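Local coordinates for protein Pcdhgb2 (Mus musculus, PDB 5SZR) that probably mediates calcium-dependent cell adhesion and may help set up specific neuronal connections, here represented by its extracellular cadherin domains 3 to 6, at residues L25-T30 with L80-K85; E153-K158 with R171-E176; P377-L382 with A401-L406. All blocks are in the same frame, centred on the assembly; numbering follows the deposited sequence.

Interaction 1. Residues L25-T30 with L80-K85; sequences LQVTAT and LNVEAK. With MAN (alpha-D-mannopyranose), chain S.
Ala29 and Ala84 meet methyl to methyl, their CB atoms 3.8 Å apart, and the absence of anything longer on either residue lets the two backbones come unusually near: CA of Ala29 is 6.7 Å from CA of Ala84. Two residues earlier in each segment the spacing is wider, with 8.5 Å between CA of Val27 and CA of Val82. Here branched side chains fill the gap, and CG2 of Val27 lies 4.3 Å from CG1 of Val82. That CG1 stands anti to the backbone N (chi1 174°), which directs it to the opposing valine. The chains run in roughly the same direction and draw together as far as the alanines: CA of Leu25 and CA of Leu80, four residues before them, are 11.0 Å apart. No hydrogen bond crosses the contact, and it buries just 106 Å². This is face-to-face packing inside the beta sandwich of a cadherin domain: strand 77-85 belongs to a mixed sheet with 91-101 and 41-44, whereas 23-26 pairs with 63-66 in the second sheet and the chain continues through Val27 to Ala29. Phe5 touches both Val27 and Ala84, and the hydroxyl of Tyr42 hydrogen-bonds to the backbone N of Ala29. The other side of 25-30 carries sugar: the mannose of the O-linked glycan at Ser23 places its O3 2.9 Å from N of Gln26 and 3.3 Å from CB of Gln26.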
loop_
_atom_site.group_PDB
_atom_site.type_symbol
_atom_site.label_atom_id
_atom_site.label_comp_id
_atom_site.label_asym_id
_atom_site.label_seq_id
_atom_site.Cartn_x
_atom_site.Cartn_y
_atom_site.Cartn_z
ATOM N N LEU A 25 45.565 -32.893 -46.789
ATOM C CA LEU A 25 46.665 -33.819 -47.016
ATOM C C LEU A 25 46.825 -34.013 -48.513
ATOM O O LEU A 25 45.851 -33.935 -49.267
ATOM C CB LEU A 25 46.421 -35.172 -46.335
ATOM C CG LEU A 25 47.570 -36.184 -46.408
ATOM C CD1 LEU A 25 48.733 -35.730 -45.537
ATOM C CD2 LEU A 25 47.118 -37.586 -46.022
ATOM N N GLN A 26 48.062 -34.253 -48.936
ATOM C CA GLN A 26 48.353 -34.696 -50.290
ATOM C C GLN A 26 48.897 -36.114 -50.226
ATOM O O GLN A 26 49.832 -36.390 -49.466
ATOM C CB GLN A 26 49.358 -33.772 -50.982
ATOM C CG GLN A 26 49.696 -34.214 -52.394
ATOM C CD GLN A 26 50.696 -33.304 -53.076
ATOM O OE1 GLN A 26 51.205 -32.356 -52.476
ATOM N NE2 GLN A 26 50.981 -33.586 -54.343
ATOM N N VAL A 27 48.299 -37.012 -51.002
ATOM C CA VAL A 27 48.778 -38.381 -51.137
ATOM C C VAL A 27 49.308 -38.566 -52.553
ATOM O O VAL A 27 48.714 -38.073 -53.519
ATOM C CB VAL A 27 47.672 -39.406 -50.817
ATOM C CG1 VAL A 27 47.405 -39.439 -49.322
ATOM C CG2 VAL A 27 46.396 -39.070 -51.577
ATOM N N THR A 28 50.438 -39.261 -52.674
ATOM C CA THR A 28 51.063 -39.511 -53.965
ATOM C C THR A 28 51.466 -40.975 -54.067
ATOM O O THR A 28 51.941 -41.567 -53.093
ATOM C CB THR A 28 52.295 -38.614 -54.185
ATOM O OG1 THR A 28 53.145 -38.663 -53.033
ATOM C CG2 THR A 28 51.876 -37.173 -54.443
ATOM N N ALA A 29 51.260 -41.552 -55.247
ATOM C CA ALA A 29 51.713 -42.894 -55.577
ATOM C C ALA A 29 52.876 -42.815 -56.558
ATOM O O ALA A 29 53.076 -41.804 -57.235
ATOM C CB ALA A 29 50.571 -43.732 -56.163
ATOM N N THR A 30 53.645 -43.899 -56.634
ATOM C CA THR A 30 54.905 -43.915 -57.372
ATOM C C THR A 30 54.893 -44.990 -58.451
ATOM O O THR A 30 54.643 -46.164 -58.162
ATOM C CB THR A 30 56.088 -44.157 -56.431
ATOM O OG1 THR A 30 56.124 -43.138 -55.424
ATOM C CG2 THR A 30 57.392 -44.136 -57.211
ATOM N N LEU A 80 38.201 -41.514 -46.023
ATOM C CA LEU A 80 38.499 -41.198 -47.413
ATOM C C LEU A 80 39.328 -42.327 -48.013
ATOM O O LEU A 80 40.431 -42.615 -47.535
ATOM C CB LEU A 80 39.243 -39.865 -47.526
ATOM C CG LEU A 80 38.443 -38.559 -47.454
ATOM C CD1 LEU A 80 37.834 -38.337 -46.076
ATOM C CD2 LEU A 80 39.319 -37.372 -47.850
ATOM N N ASN A 81 38.796 -42.965 -49.049
ATOM C CA ASN A 81 39.522 -43.976 -49.807
ATOM C C ASN A 81 39.885 -43.378 -51.158
ATOM O O ASN A 81 39.004 -42.901 -51.882
ATOM C CB ASN A 81 38.685 -45.242 -49.979
ATOM C CG ASN A 81 38.189 -45.794 -48.659
ATOM O OD1 ASN A 81 38.955 -45.953 -47.709
ATOM N ND2 ASN A 81 36.894 -46.083 -48.591
ATOM N N VAL A 82 41.174 -43.392 -51.486
ATOM C CA VAL A 82 41.682 -42.817 -52.726
ATOM C C VAL A 82 42.245 -43.935 -53.591
ATOM O O VAL A 82 42.948 -44.827 -53.099
ATOM C CB VAL A 82 42.746 -41.736 -52.457
ATOM C CG1 VAL A 82 43.365 -41.256 -53.759
ATOM C CG2 VAL A 82 42.127 -40.564 -51.706
ATOM N N GLU A 83 41.932 -43.885 -54.881
ATOM C CA GLU A 83 42.400 -44.861 -55.854
ATOM C C GLU A 83 43.341 -44.168 -56.830
ATOM O O GLU A 83 42.965 -43.170 -57.455
ATOM C CB GLU A 83 41.222 -45.492 -56.595
ATOM C CG GLU A 83 41.628 -46.527 -57.619
ATOM C CD GLU A 83 40.571 -46.725 -58.683
ATOM O OE1 GLU A 83 39.840 -45.755 -58.982
ATOM O OE2 GLU A 83 40.469 -47.851 -59.215
ATOM N N ALA A 84 44.555 -44.696 -56.959
ATOM C CA ALA A 84 45.549 -44.168 -57.884
ATOM C C ALA A 84 45.643 -45.074 -59.105
ATOM O O ALA A 84 45.866 -46.280 -58.968
ATOM C CB ALA A 84 46.916 -44.049 -57.208
ATOM N N LYS A 85 45.480 -44.489 -60.292
ATOM C CA LYS A 85 45.481 -45.233 -61.548
ATOM C C LYS A 85 46.521 -44.645 -62.490
ATOM O O LYS A 85 46.418 -43.478 -62.883
ATOM C CB LYS A 85 44.098 -45.210 -62.203
ATOM C CG LYS A 85 43.379 -46.548 -62.194
HETATM C C1 MAN S . 48.463 -28.100 -47.495
HETATM C C2 MAN S . 48.830 -29.285 -48.406
HETATM C C3 MAN S . 48.810 -30.600 -47.602
HETATM C C4 MAN S . 49.630 -30.480 -46.300
HETATM C C5 MAN S . 49.112 -29.286 -45.483
HETATM C C6 MAN S . 49.900 -29.051 -44.209
HETATM O O2 MAN S . 50.160 -29.150 -48.919
HETATM O O3 MAN S . 49.260 -31.712 -48.374
HETATM O O4 MAN S . 49.503 -31.667 -45.531
HETATM O O5 MAN S . 49.201 -28.082 -46.289
HETATM O O6 MAN S . 49.992 -30.289 -43.513
#

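Interaction 2. Residues E153-K158 with R171-E176; sequences EGFVLK and RTLDRE. With CA (calcium ion), chain M; CA (calcium ion), chain N.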
loop_
_atom_site.group_PDB
_atom_site.type_symbol
_atom_site.label_atom_id
_atom_site.label_comp_id
_atom_site.label_asym_id
_atom_site.label_seq_id
_atom_site.Cartn_x
_atom_site.Cartn_y
_atom_site.Cartn_z
ATOM N N GLU A 153 17.953 -10.738 -4.458
ATOM C CA GLU A 153 16.583 -10.371 -4.136
ATOM C C GLU A 153 15.833 -11.487 -3.422
ATOM O O GLU A 153 14.610 -11.402 -3.272
ATOM C CB GLU A 153 15.837 -9.954 -5.405
ATOM C CG GLU A 153 16.408 -8.704 -6.057
ATOM C CD GLU A 153 15.482 -8.104 -7.098
ATOM O OE1 GLU A 153 14.914 -8.869 -7.904
ATOM O OE2 GLU A 153 15.316 -6.865 -7.102
ATOM N N GLY A 154 16.533 -12.524 -2.977
ATOM C CA GLY A 154 15.925 -13.605 -2.241
ATOM C C GLY A 154 15.569 -14.837 -3.041
ATOM O O GLY A 154 14.563 -15.487 -2.727
ATOM N N PHE A 155 16.354 -15.185 -4.059
ATOM C CA PHE A 155 16.090 -16.364 -4.871
ATOM C C PHE A 155 17.394 -17.119 -5.079
ATOM O O PHE A 155 18.415 -16.518 -5.423
ATOM C CB PHE A 155 15.462 -15.977 -6.213
ATOM C CG PHE A 155 14.269 -15.077 -6.079
ATOM C CD1 PHE A 155 13.098 -15.544 -5.509
ATOM C CD2 PHE A 155 14.318 -13.764 -6.516
ATOM C CE1 PHE A 155 11.994 -14.718 -5.377
ATOM C CE2 PHE A 155 13.214 -12.931 -6.388
ATOM C CZ PHE A 155 12.052 -13.409 -5.818
ATOM N N VAL A 156 17.354 -18.433 -4.863
ATOM C CA VAL A 156 18.543 -19.275 -4.864
ATOM C C VAL A 156 18.308 -20.460 -5.792
ATOM O O VAL A 156 17.188 -20.977 -5.882
ATOM C CB VAL A 156 18.890 -19.750 -3.436
ATOM C CG1 VAL A 156 20.068 -20.717 -3.449
ATOM C CG2 VAL A 156 19.196 -18.559 -2.550
ATOM N N LEU A 157 19.363 -20.877 -6.492
ATOM C CA LEU A 157 19.326 -22.051 -7.358
ATOM C C LEU A 157 19.792 -23.277 -6.584
ATOM O O LEU A 157 20.904 -23.290 -6.048
ATOM C CB LEU A 157 20.212 -21.853 -8.586
ATOM C CG LEU A 157 19.628 -21.135 -9.797
ATOM C CD1 LEU A 157 20.552 -21.325 -10.991
ATOM C CD2 LEU A 157 18.220 -21.628 -10.105
ATOM N N LYS A 158 18.951 -24.303 -6.533
ATOM C CA LYS A 158 19.307 -25.580 -5.933
ATOM C C LYS A 158 19.518 -26.598 -7.045
ATOM O O LYS A 158 18.677 -26.724 -7.942
ATOM C CB LYS A 158 18.222 -26.061 -4.967
ATOM C CG LYS A 158 17.832 -25.048 -3.897
ATOM C CD LYS A 158 18.928 -24.854 -2.855
ATOM C CE LYS A 158 18.410 -24.034 -1.679
ATOM N NZ LYS A 158 19.440 -23.817 -0.627
ATOM N N ARG A 171 13.876 -16.211 1.305
ATOM C CA ARG A 171 13.548 -14.960 1.968
ATOM C C ARG A 171 12.034 -14.811 1.963
ATOM O O ARG A 171 11.378 -15.162 0.979
ATOM C CB ARG A 171 14.217 -13.778 1.257
ATOM C CG ARG A 171 14.022 -12.427 1.913
ATOM C CD ARG A 171 14.712 -11.334 1.103
ATOM N NE ARG A 171 16.144 -11.583 0.954
ATOM C CZ ARG A 171 16.965 -10.833 0.225
ATOM N NH1 ARG A 171 16.498 -9.780 -0.432
ATOM N NH2 ARG A 171 18.253 -11.136 0.153
ATOM N N THR A 172 11.483 -14.322 3.072
ATOM C CA THR A 172 10.051 -14.058 3.132
ATOM C C THR A 172 9.684 -12.935 2.173
ATOM O O THR A 172 10.383 -11.921 2.081
ATOM C CB THR A 172 9.626 -13.682 4.550
ATOM O OG1 THR A 172 10.570 -12.752 5.092
ATOM C CG2 THR A 172 9.560 -14.912 5.441
ATOM N N LEU A 173 8.579 -13.118 1.459
ATOM C CA LEU A 173 8.135 -12.149 0.474
ATOM C C LEU A 173 7.151 -11.166 1.100
ATOM O O LEU A 173 6.649 -11.364 2.209
ATOM C CB LEU A 173 7.512 -12.865 -0.720
ATOM C CG LEU A 173 8.480 -13.841 -1.412
ATOM C CD1 LEU A 173 7.731 -14.858 -2.255
ATOM C CD2 LEU A 173 9.489 -13.082 -2.258
ATOM N N ASP A 174 6.884 -10.079 0.372
ATOM C CA ASP A 174 5.951 -9.060 0.851
ATOM C C ASP A 174 5.479 -8.265 -0.365
ATOM O O ASP A 174 6.229 -7.437 -0.890
ATOM C CB ASP A 174 6.601 -8.159 1.890
ATOM C CG ASP A 174 5.654 -7.086 2.409
ATOM O OD1 ASP A 174 4.434 -7.192 2.171
ATOM O OD2 ASP A 174 6.132 -6.136 3.063
ATOM N N ARG A 175 4.237 -8.518 -0.788
ATOM C CA ARG A 175 3.691 -7.821 -1.948
ATOM C C ARG A 175 3.649 -6.318 -1.719
ATOM O O ARG A 175 3.893 -5.533 -2.644
ATOM C CB ARG A 175 2.291 -8.340 -2.272
ATOM C CG ARG A 175 1.753 -7.831 -3.597
ATOM C CD ARG A 175 0.243 -7.888 -3.648
ATOM N NE ARG A 175 -0.364 -6.909 -2.749
ATOM C CZ ARG A 175 -0.585 -5.639 -3.074
ATOM N NH1 ARG A 175 -0.249 -5.195 -4.276
ATOM N NH2 ARG A 175 -1.145 -4.812 -2.200
ATOM N N GLU A 176 3.341 -5.896 -0.490
ATOM C CA GLU A 176 3.233 -4.473 -0.199
ATOM C C GLU A 176 4.565 -3.746 -0.356
ATOM O O GLU A 176 4.571 -2.524 -0.544
ATOM C CB GLU A 176 2.662 -4.272 1.208
ATOM C CG GLU A 176 1.141 -4.442 1.298
ATOM C CD GLU A 176 0.684 -5.891 1.188
ATOM O OE1 GLU A 176 1.333 -6.771 1.790
ATOM O OE2 GLU A 176 -0.329 -6.151 0.500
HETATM CA CA CA M . 2.560 -8.370 2.935
HETATM CA CA CA N . -1.136 -8.177 1.586
HETATM O O HOH W 1 4.412 -9.520 3.924
HETATM O O HOH W 2 2.572 -6.714 4.822
#
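Glu176 OE1 is shared by two calcium ions, at 2.3 Å from the calcium of chain M and, more loosely, 2.9 Å from that of chain N. OE2 of Glu176 binds the second ion at 2.4 Å, so the carboxylate is bidentate there and bridging overall. Its orientation follows from a bend at chi2 (73°), and Arg175 NH2 adds a 3.1 Å salt bridge to Glu176 OE2, reaching it on the anti side and 29° out of the carboxylate plane. Asp174 OD1 and two waters also bind the chain M calcium, whose shell Glu121 and Asp210 complete. Asp174, Arg175 and Glu176 form the DRE signature of cadherin repeats.

Contact with 153-158 begins at the other end of the loop. The Arg171 guanidinium lies flat over the Glu153-Gly154 peptide, its CZ 3.6 Å from Gly154 N, which sits above the centre of the plane. With no CB on Gly154 to strike that of Arg171, their CA atoms approach to 5.0 Å, and Arg171 NH1 hydrogen-bonds to the carbonyl of Asn152, helping orient the group. Deeper in, Phe155 CE1 meets Leu173 CD2 at 4.3 Å, an oblique apolar touch. Strand 155-159 pairs with 164-169 at the edge of one sheet; Phe155 faces inward to Val183 of strand 180-189 and Leu203 of strand 196-206, while Leu173 packs on Tyr181 and Ile205 of these same two strands.

Interaction 3. Residues P377-L382 with A401-L406; sequences PGLFSL and ARQRLL. With MAN (alpha-D-mannopyranose), chain B.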
loop_
_atom_site.group_PDB
_atom_site.type_symbol
_atom_site.label_atom_id
_atom_site.label_comp_id
_atom_site.label_asym_id
_atom_site.label_seq_id
_atom_site.Cartn_x
_atom_site.Cartn_y
_atom_site.Cartn_z
ATOM N N PRO A 377 -33.644 58.255 38.362
ATOM C CA PRO A 377 -32.352 57.587 38.164
ATOM C C PRO A 377 -31.333 58.060 39.188
ATOM O O PRO A 377 -31.178 59.258 39.431
ATOM C CB PRO A 377 -31.957 57.991 36.739
ATOM C CG PRO A 377 -33.231 58.461 36.096
ATOM C CD PRO A 377 -34.029 59.069 37.199
ATOM N N GLY A 378 -30.634 57.102 39.792
ATOM C CA GLY A 378 -29.614 57.385 40.772
ATOM C C GLY A 378 -30.080 57.301 42.209
ATOM O O GLY A 378 -29.241 57.239 43.113
ATOM N N LEU A 379 -31.392 57.314 42.445
ATOM C CA LEU A 379 -31.889 57.072 43.794
ATOM C C LEU A 379 -31.593 55.644 44.232
ATOM O O LEU A 379 -31.145 55.411 45.361
ATOM C CB LEU A 379 -33.391 57.350 43.861
ATOM C CG LEU A 379 -34.002 57.158 45.245
ATOM C CD1 LEU A 379 -33.354 58.125 46.222
ATOM C CD2 LEU A 379 -35.507 57.354 45.200
ATOM N N PHE A 380 -31.836 54.680 43.348
ATOM C CA PHE A 380 -31.558 53.278 43.602
ATOM C C PHE A 380 -30.457 52.797 42.670
ATOM O O PHE A 380 -30.360 53.232 41.516
ATOM C CB PHE A 380 -32.804 52.409 43.400
ATOM C CG PHE A 380 -33.914 52.702 44.363
ATOM C CD1 PHE A 380 -33.867 52.226 45.663
ATOM C CD2 PHE A 380 -35.018 53.448 43.969
ATOM C CE1 PHE A 380 -34.896 52.492 46.555
ATOM C CE2 PHE A 380 -36.046 53.717 44.855
ATOM C CZ PHE A 380 -35.984 53.238 46.147
ATOM N N SER A 381 -29.630 51.891 43.178
ATOM C CA SER A 381 -28.625 51.208 42.383
ATOM C C SER A 381 -28.996 49.738 42.247
ATOM O O SER A 381 -29.701 49.174 43.089
ATOM C CB SER A 381 -27.234 51.340 43.012
ATOM O OG SER A 381 -27.136 50.548 44.182
ATOM N N LEU A 382 -28.505 49.118 41.172
ATOM C CA LEU A 382 -28.810 47.727 40.853
ATOM C C LEU A 382 -27.504 47.002 40.555
ATOM O O LEU A 382 -26.826 47.317 39.571
ATOM C CB LEU A 382 -29.776 47.634 39.672
ATOM C CG LEU A 382 -30.123 46.219 39.204
ATOM C CD1 LEU A 382 -30.774 45.427 40.331
ATOM C CD2 LEU A 382 -31.024 46.263 37.983
ATOM N N ALA A 401 -42.644 59.702 47.133
ATOM C CA ALA A 401 -42.739 58.547 48.021
ATOM C C ALA A 401 -42.843 57.247 47.230
ATOM O O ALA A 401 -42.242 56.234 47.608
ATOM C CB ALA A 401 -43.934 58.703 48.961
ATOM N N ARG A 402 -43.602 57.253 46.136
ATOM C CA ARG A 402 -43.749 56.081 45.284
ATOM C C ARG A 402 -42.677 56.092 44.202
ATOM O O ARG A 402 -42.524 57.085 43.483
ATOM C CB ARG A 402 -45.134 56.041 44.636
ATOM C CG ARG A 402 -46.298 55.874 45.601
ATOM C CD ARG A 402 -47.567 55.546 44.827
ATOM N NE ARG A 402 -47.344 54.425 43.912
ATOM C CZ ARG A 402 -47.853 53.209 44.076
ATOM N NH1 ARG A 402 -48.639 52.953 45.115
ATOM N NH2 ARG A 402 -47.588 52.251 43.193
ATOM N N GLN A 403 -41.950 54.983 44.083
ATOM C CA GLN A 403 -40.900 54.833 43.089
ATOM C C GLN A 403 -41.129 53.557 42.292
ATOM O O GLN A 403 -41.731 52.599 42.783
ATOM C CB GLN A 403 -39.512 54.800 43.741
ATOM C CG GLN A 403 -39.136 56.094 44.439
ATOM C CD GLN A 403 -38.748 57.181 43.460
ATOM O OE1 GLN A 403 -38.345 56.896 42.330
ATOM N NE2 GLN A 403 -38.866 58.434 43.887
ATOM N N ARG A 404 -40.640 53.549 41.057
ATOM C CA ARG A 404 -40.846 52.414 40.167
ATOM C C ARG A 404 -39.587 52.143 39.362
ATOM O O ARG A 404 -39.033 53.058 38.744
ATOM C CB ARG A 404 -42.025 52.668 39.227
ATOM C CG ARG A 404 -42.178 51.634 38.130
ATOM C CD ARG A 404 -43.315 52.024 37.204
ATOM N NE ARG A 404 -43.506 51.064 36.124
ATOM C CZ ARG A 404 -42.764 51.022 35.023
ATOM N NH1 ARG A 404 -43.018 50.114 34.090
ATOM N NH2 ARG A 404 -41.764 51.880 34.854
ATOM N N LEU A 405 -39.146 50.884 39.371
ATOM C CA LEU A 405 -38.004 50.417 38.596
ATOM C C LEU A 405 -38.445 49.292 37.670
ATOM O O LEU A 405 -39.141 48.366 38.103
ATOM C CB LEU A 405 -36.879 49.902 39.501
ATOM C CG LEU A 405 -36.006 50.807 40.370
ATOM C CD1 LEU A 405 -34.935 49.955 41.030
ATOM C CD2 LEU A 405 -35.368 51.912 39.562
ATOM N N LEU A 406 -38.029 49.363 36.405
ATOM C CA LEU A 406 -38.207 48.273 35.449
ATOM C C LEU A 406 -36.833 47.667 35.194
ATOM O O LEU A 406 -35.980 48.296 34.560
ATOM C CB LEU A 406 -38.852 48.763 34.154
ATOM C CG LEU A 406 -38.932 47.719 33.030
ATOM C CD1 LEU A 406 -39.689 46.482 33.496
ATOM C CD2 LEU A 406 -39.575 48.299 31.777
HETATM C C1 MAN B . -43.546 45.522 35.129
HETATM C C2 MAN B . -43.291 45.541 33.622
HETATM C C3 MAN B . -43.766 46.879 33.048
HETATM C C4 MAN B . -45.242 47.133 33.395
HETATM C C5 MAN B . -45.468 47.058 34.917
HETATM C C6 MAN B . -46.950 47.084 35.280
HETATM O O2 MAN B . -44.057 44.524 32.961
HETATM O O3 MAN B . -43.572 46.966 31.637
HETATM O O4 MAN B . -45.625 48.420 32.936
HETATM O O5 MAN B . -44.899 45.820 35.461
HETATM O O6 MAN B . -47.079 47.102 36.701
#
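Leu379 drives its CD2 methyl against the amide of Gln403, 3.7 Å from Gln403 CD, the two side chains crossing at about a right angle. This is the dense end of the contact. Next to it Phe380 brings a ring edge to the same glutamine: CE2 of Phe380 is 3.8 Å from CB of Gln403, and Gln403 CG lies in the ring plane. The ring and the amide are inclined by 59°, which rules out a stack. One face of the Phe380 ring is occupied from within its own segment by CG of Leu379, 3.9 Å above the plane and offset toward the rim. Gln403 can serve both partners because its chain folds back at chi2 (-76°), presenting its methylenes to the phenyl edge and its amide to the leucine. A third touch, Phe380 CB to Leu405 CD1 at 4.0 Å, extends the apolar patch.

Beyond Leu405 the packing thins: the side chain of Leu382 comes no closer than 5.8 Å to 401-406. Strand 380-382 lies in one sheet of the cadherin sandwich and strand 402-410 in the other, and the interior between them holds the four touching residues. The opposite face of 402-410 is more open and carries sugar. There Arg404, extended from CG to NE, donates from NH1 to mannose O4 in a weak 3.3 Å bond, while its NH2 is held by Gln373; Leu406 CD1 also touches this sugar.

No hydrogen bond joins the two segments. The buried amide of Gln403 is satisfied elsewhere, OE1 by Ser375 OG and NE2 by the carbonyl of Ser400, which implies that polar bonds anchor the glutamine while, between these two segments, the sheets meet through packing contacts alone.

Overall arrangement
The three contacts follow one another along the chain, each inside a different cadherin domain, and none touches another. Interaction 1 and interaction 2 have centres 67 Å apart, interactions 2 and 3 94 Å; the 157 Å between the centres of 1 and 3 is nearly the sum of these, so the contacts lie almost on a line, as expected of an elongated string of repeats. Interactions 1 and 3 both join opposing sheets of a sandwich and lie near mannose, about 137 Å from each other at their nearest atoms. Interaction 2 alone holds calcium ligands, which Asp207, Asp210 and Asp243 supplement at the junction with the next domain.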